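Local structure of nitrite oxidoreductase subunit C (Kuenenia stuttgartiensis, 7B04) at residues P161-H166 / V233-A238. The protein binds a b-type heme and calcium ions as subunit C of the nitrite oxidoreductase complex and probably takes part in electron transfer. Numbering follows the deposited sequence.
Sequences PVNLWH and VEDLNA. With CA (calcium ion), chain B; HEM (protoporphyrin IX containing Fe), chain D.
Val162, Leu164 and His166 form hydrogen-bonded antiparallel pairs with Ala238, Leu236 and Glu234, joining strands 162-166 and 233-238, whose axes run at 146°. The bond from Val162 N to Ala238 O is weak.

The two faces of this ribbon serve different sites. On the heme face, Leu164 CB packs 3.5 Å from Leu236 CD2. Leu164 CD2 meets Ala238 CB, and Leu164 CD1 lies 3.5 Å from heme CBC. Heme methyl CMD covers a face of the His166 ring, above CG rather than its centre. With CG anti to the backbone N (chi1 -171°), this ring leads away from strand 233-238 and reaches one heme propionate, His166 CE1 lying 3.3 Å from heme CGD.

On the other face, two asparagine side chains add to the backbone ladder. Asn237 ND2 donates to Val162 O at 2.6 Å, from above the carbonyl plane, while Ala238 N reaches the same oxygen from the opposite face. Asn163 ND2 donates to Leu236 O (2.9 Å), which also accepts from Leu164 N. Asp235 lies beside Trp165, Asp235 OD1 being 3.3 Å from Trp165 CD1. Asp235 OD2 binds a calcium ion at 2.5 Å, with the side chains of Gln247, Asp251 and Asp278 and the carbonyl O of His249.

The pair lies between the heme and the calcium ion bound by Asp235 in the ethylbenzene dehydrogenase-like domain. Glu234 OE1 is hydrogen-bonded to Ser246 OG, and OE2 forms salt bridges with Lys168 and with Arg209 of subunit B. Strand 133-139 flanks 162-168, strand 245-246 flanks 233-238, and strand 262-270 packs on Trp165 and Val233.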
ATOM      1  N   PRO C 161      22.907 -51.341  -9.965  1.00 25.19           N
ATOM      2  CA  PRO C 161      21.968 -50.405 -10.596  1.00 25.07           C
ATOM      3  C   PRO C 161      20.794 -51.113 -11.256  1.00 27.95           C
ATOM      4  O   PRO C 161      20.804 -52.320 -11.501  1.00 31.04           O
ATOM      5  CB  PRO C 161      22.834 -49.686 -11.632  1.00 29.39           C
ATOM      6  CG  PRO C 161      23.885 -50.683 -11.980  1.00 30.20           C
ATOM      7  CD  PRO C 161      24.164 -51.458 -10.720  1.00 26.77           C
ATOM      8  N   VAL C 162      19.764 -50.314 -11.553  1.00 30.83           N
ATOM      9  CA  VAL C 162      18.498 -50.796 -12.090  1.00 28.30           C
ATOM     10  C   VAL C 162      17.960 -49.769 -13.082  1.00 28.97           C
ATOM     11  O   VAL C 162      18.229 -48.568 -12.971  1.00 32.82           O
ATOM     12  CB  VAL C 162      17.485 -51.062 -10.941  1.00 26.26           C
ATOM     13  CG1 VAL C 162      16.050 -51.168 -11.441  1.00 32.60           C
ATOM     14  CG2 VAL C 162      17.861 -52.321 -10.179  1.00 26.77           C
ATOM     15  N   ASN C 163      17.202 -50.252 -14.067  1.00 28.88           N
ATOM     16  CA  ASN C 163      16.534 -49.413 -15.053  1.00 26.08           C
ATOM     17  C   ASN C 163      15.060 -49.294 -14.684  1.00 24.99           C
ATOM     18  O   ASN C 163      14.428 -50.280 -14.298  1.00 25.69           O
ATOM     19  CB  ASN C 163      16.676 -49.998 -16.462  1.00 28.37           C
ATOM     20  CG  ASN C 163      16.495 -48.957 -17.558  1.00 32.88           C
ATOM     21  OD1 ASN C 163      16.761 -49.227 -18.729  1.00 36.37           O
ATOM     22  ND2 ASN C 163      16.046 -47.766 -17.185  1.00 31.25           N
ATOM     23  N   LEU C 164      14.517 -48.085 -14.808  1.00 30.11           N
ATOM     24  CA  LEU C 164      13.137 -47.798 -14.444  1.00 23.44           C
ATOM     25  C   LEU C 164      12.396 -47.207 -15.635  1.00 26.38           C
ATOM     26  O   LEU C 164      12.952 -46.398 -16.385  1.00 27.81           O
ATOM     27  CB  LEU C 164      13.072 -46.800 -13.275  1.00 23.01           C
ATOM     28  CG  LEU C 164      13.329 -47.149 -11.805  1.00 22.30           C
ATOM     29  CD1 LEU C 164      12.250 -48.058 -11.258  1.00 25.87           C
ATOM     30  CD2 LEU C 164      14.714 -47.748 -11.588  1.00 25.80           C
ATOM     31  N   TRP C 165      11.144 -47.628 -15.814  1.00 23.25           N
ATOM     32  CA  TRP C 165      10.242 -47.059 -16.812  1.00 20.65           C
ATOM     33  C   TRP C 165       9.034 -46.507 -16.069  1.00 24.39           C
ATOM     34  O   TRP C 165       8.199 -47.279 -15.591  1.00 24.84           O
ATOM     35  CB  TRP C 165       9.797 -48.105 -17.832  1.00 20.46           C
ATOM     36  CG  TRP C 165      10.890 -48.734 -18.626  1.00 23.45           C
ATOM     37  CD1 TRP C 165      12.196 -48.345 -18.690  1.00 25.09           C
ATOM     38  CD2 TRP C 165      10.768 -49.874 -19.483  1.00 28.61           C
ATOM     39  NE1 TRP C 165      12.895 -49.175 -19.533  1.00 30.77           N
ATOM     40  CE2 TRP C 165      12.041 -50.122 -20.033  1.00 30.49           C
ATOM     41  CE3 TRP C 165       9.705 -50.710 -19.838  1.00 25.15           C
ATOM     42  CZ2 TRP C 165      12.279 -51.171 -20.919  1.00 27.54           C
ATOM     43  CZ3 TRP C 165       9.944 -51.750 -20.716  1.00 23.76           C
ATOM     44  CH2 TRP C 165      11.219 -51.971 -21.247  1.00 26.64           C
ATOM     45  N   HIS C 166       8.921 -45.185 -15.980  1.00 28.41           N
ATOM     46  CA  HIS C 166       7.852 -44.555 -15.209  1.00 24.84           C
ATOM     47  C   HIS C 166       6.822 -43.960 -16.160  1.00 24.19           C
ATOM     48  O   HIS C 166       7.105 -42.979 -16.856  1.00 22.61           O
ATOM     49  CB  HIS C 166       8.400 -43.483 -14.271  1.00 22.29           C
ATOM     50  CG  HIS C 166       7.383 -42.957 -13.307  1.00 18.85           C
ATOM     51  ND1 HIS C 166       7.581 -41.813 -12.564  1.00 22.47           N
ATOM     52  CD2 HIS C 166       6.158 -43.420 -12.967  1.00 22.77           C
ATOM     53  CE1 HIS C 166       6.520 -41.595 -11.807  1.00 26.75           C
ATOM     54  NE2 HIS C 166       5.642 -42.556 -12.033  1.00 28.76           N
ATOM     55  N   VAL C 233       6.372 -41.848 -21.027  1.00 32.53           N
ATOM     56  CA  VAL C 233       7.043 -42.682 -20.038  1.00 24.50           C
ATOM     57  C   VAL C 233       8.469 -42.174 -19.900  1.00 26.31           C
ATOM     58  O   VAL C 233       9.152 -41.960 -20.905  1.00 31.53           O
ATOM     59  CB  VAL C 233       7.034 -44.172 -20.433  1.00 24.32           C
ATOM     60  CG1 VAL C 233       7.724 -45.015 -19.372  1.00 25.15           C
ATOM     61  CG2 VAL C 233       5.603 -44.657 -20.647  1.00 29.87           C
ATOM     62  N   GLU C 234       8.938 -42.040 -18.666  1.00 25.14           N
ATOM     63  CA  GLU C 234      10.284 -41.543 -18.428  1.00 26.56           C
ATOM     64  C   GLU C 234      11.235 -42.718 -18.242  1.00 33.02           C
ATOM     65  O   GLU C 234      10.931 -43.662 -17.508  1.00 24.91           O
ATOM     66  CB  GLU C 234      10.319 -40.630 -17.201  1.00 23.53           C
ATOM     67  CG  GLU C 234      11.686 -40.016 -16.917  1.00 31.44           C
ATOM     68  CD  GLU C 234      11.708 -39.200 -15.635  1.00 30.50           C
ATOM     69  OE1 GLU C 234      12.508 -38.244 -15.550  1.00 32.84           O
ATOM     70  OE2 GLU C 234      10.926 -39.512 -14.714  1.00 19.58           O
ATOM     71  N   ASP C 235      12.370 -42.663 -18.931  1.00 32.90           N
ATOM     72  CA  ASP C 235      13.398 -43.688 -18.839  1.00 27.27           C
ATOM     73  C   ASP C 235      14.431 -43.212 -17.828  1.00 25.34           C
ATOM     74  O   ASP C 235      15.053 -42.163 -18.021  1.00 31.44           O
ATOM     75  CB  ASP C 235      14.029 -43.933 -20.209  1.00 32.90           C
ATOM     76  CG  ASP C 235      14.941 -45.138 -20.227  1.00 28.70           C
ATOM     77  OD1 ASP C 235      14.457 -46.256 -19.958  1.00 32.81           O
ATOM     78  OD2 ASP C 235      16.135 -44.973 -20.546  1.00 27.84           O
ATOM     79  N   LEU C 236      14.596 -43.966 -16.746  1.00 28.45           N
ATOM     80  CA  LEU C 236      15.409 -43.497 -15.635  1.00 27.73           C
ATOM     81  C   LEU C 236      16.051 -44.681 -14.915  1.00 25.46           C
ATOM     82  O   LEU C 236      15.656 -45.834 -15.100  1.00 30.12           O
ATOM     83  CB  LEU C 236      14.568 -42.605 -14.707  1.00 25.58           C
ATOM     84  CG  LEU C 236      13.364 -43.059 -13.884  1.00 22.01           C
ATOM     85  CD1 LEU C 236      12.827 -41.839 -13.168  1.00 25.61           C
ATOM     86  CD2 LEU C 236      12.270 -43.679 -14.724  1.00 26.22           C
ATOM     87  N   ASN C 237      17.058 -44.379 -14.092  1.00 25.67           N
ATOM     88  CA  ASN C 237      17.845 -45.373 -13.374  1.00 22.76           C
ATOM     89  C   ASN C 237      17.808 -45.124 -11.872  1.00 24.95           C
ATOM     90  O   ASN C 237      17.475 -44.029 -11.410  1.00 26.21           O
ATOM     91  CB  ASN C 237      19.310 -45.370 -13.834  1.00 26.05           C
ATOM     92  CG  ASN C 237      19.524 -46.140 -15.115  1.00 32.49           C
ATOM     93  OD1 ASN C 237      19.762 -45.556 -16.171  1.00 32.61           O
ATOM     94  ND2 ASN C 237      19.446 -47.462 -15.029  1.00 34.90           N
ATOM     95  N   ALA C 238      18.160 -46.162 -11.110  1.00 29.49           N
ATOM     96  CA  ALA C 238      18.259 -46.049  -9.661  1.00 28.28           C
ATOM     97  C   ALA C 238      19.216 -47.110  -9.130  1.00 26.97           C
ATOM     98  O   ALA C 238      19.309 -48.214  -9.673  1.00 27.66           O
ATOM     99  CB  ALA C 238      16.887 -46.181  -8.990  1.00 24.79           C
TER
HETATM  100 CA    CA B 403      17.975 -44.722 -22.234  1.00 35.68          CA
HETATM  101  CHA HEM D 401      10.367 -43.348  -6.066  1.00 25.22           C
HETATM  102  CHB HEM D 401      10.973 -46.095  -2.088  1.00 30.31           C
HETATM  103  CHC HEM D 401      10.027 -49.991  -4.837  1.00 24.62           C
HETATM  104  CHD HEM D 401       9.589 -47.256  -8.870  1.00 27.46           C
HETATM  105  C1A HEM D 401      10.702 -43.751  -4.786  1.00 30.54           C
HETATM  106  C2A HEM D 401      11.327 -42.930  -3.771  1.00 33.69           C
HETATM  107  C3A HEM D 401      11.488 -43.678  -2.667  1.00 26.70           C
HETATM  108  C4A HEM D 401      10.991 -45.011  -2.945  1.00 27.72           C
HETATM  109  CMA HEM D 401      12.102 -43.232  -1.321  1.00 29.36           C
HETATM  110  CAA HEM D 401      11.686 -41.438  -3.966  1.00 29.06           C
HETATM  111  CBA HEM D 401      13.192 -41.221  -3.901  1.00 22.25           C
HETATM  112  CGA HEM D 401      13.770 -41.338  -5.282  1.00 23.66           C
HETATM  113  O1A HEM D 401      14.903 -41.866  -5.415  1.00 32.01           O
HETATM  114  O2A HEM D 401      13.083 -40.914  -6.247  1.00 27.35           O
HETATM  115  C1B HEM D 401      10.706 -47.398  -2.461  1.00 30.00           C
HETATM  116  C2B HEM D 401      10.553 -48.541  -1.584  1.00 22.82           C
HETATM  117  C3B HEM D 401      10.297 -49.626  -2.345  1.00 25.45           C
HETATM  118  C4B HEM D 401      10.266 -49.193  -3.731  1.00 29.01           C
HETATM  119  CMB HEM D 401      10.700 -48.444  -0.049  1.00 25.99           C
HETATM  120  CAB HEM D 401      10.038 -51.099  -1.928  1.00 29.99           C
HETATM  121  CBB HEM D 401       9.832 -51.512  -0.672  1.00 32.44           C
HETATM  122  C1C HEM D 401       9.772 -49.584  -6.136  1.00 29.02           C
HETATM  123  C2C HEM D 401       9.293 -50.437  -7.210  1.00 25.63           C
HETATM  124  C3C HEM D 401       9.164 -49.693  -8.313  1.00 28.22           C
HETATM  125  C4C HEM D 401       9.572 -48.335  -7.998  1.00 25.10           C
HETATM  126  CMC HEM D 401       8.969 -51.944  -7.091  1.00 27.69           C
HETATM  127  CAC HEM D 401       8.679 -50.195  -9.693  1.00 25.58           C
HETATM  128  CBC HEM D 401       9.382 -49.964 -10.804  1.00 21.92           C
HETATM  129  C1D HEM D 401       9.667 -45.944  -8.438  1.00 31.68           C
HETATM  130  C2D HEM D 401       9.308 -44.755  -9.193  1.00 25.36           C
HETATM  131  C3D HEM D 401       9.519 -43.689  -8.422  1.00 20.99           C
HETATM  132  C4D HEM D 401      10.025 -44.147  -7.141  1.00 25.96           C
HETATM  133  CMD HEM D 401       8.775 -44.708 -10.640  1.00 28.45           C
HETATM  134  CAD HEM D 401       9.268 -42.224  -8.842  1.00 21.64           C
HETATM  135  CBD HEM D 401       7.928 -41.732  -8.310  1.00 28.68           C
HETATM  136  CGD HEM D 401       7.605 -40.390  -8.916  1.00 24.39           C
HETATM  137  O1D HEM D 401       6.487 -39.874  -8.670  1.00 19.57           O
HETATM  138  O2D HEM D 401       8.457 -39.835  -9.656  1.00 31.45           O
HETATM  139  NA  HEM D 401      10.523 -45.009  -4.244  1.00 30.15           N
HETATM  140  NB  HEM D 401      10.524 -47.837  -3.755  1.00 31.56           N
HETATM  141  NC  HEM D 401       9.936 -48.304  -6.651  1.00 30.14           N
HETATM  142  ND  HEM D 401      10.099 -45.531  -7.181  1.00 33.42           N
HETATM  143 FE   HEM D 401      10.515 -46.628  -5.361  1.00 49.37          FE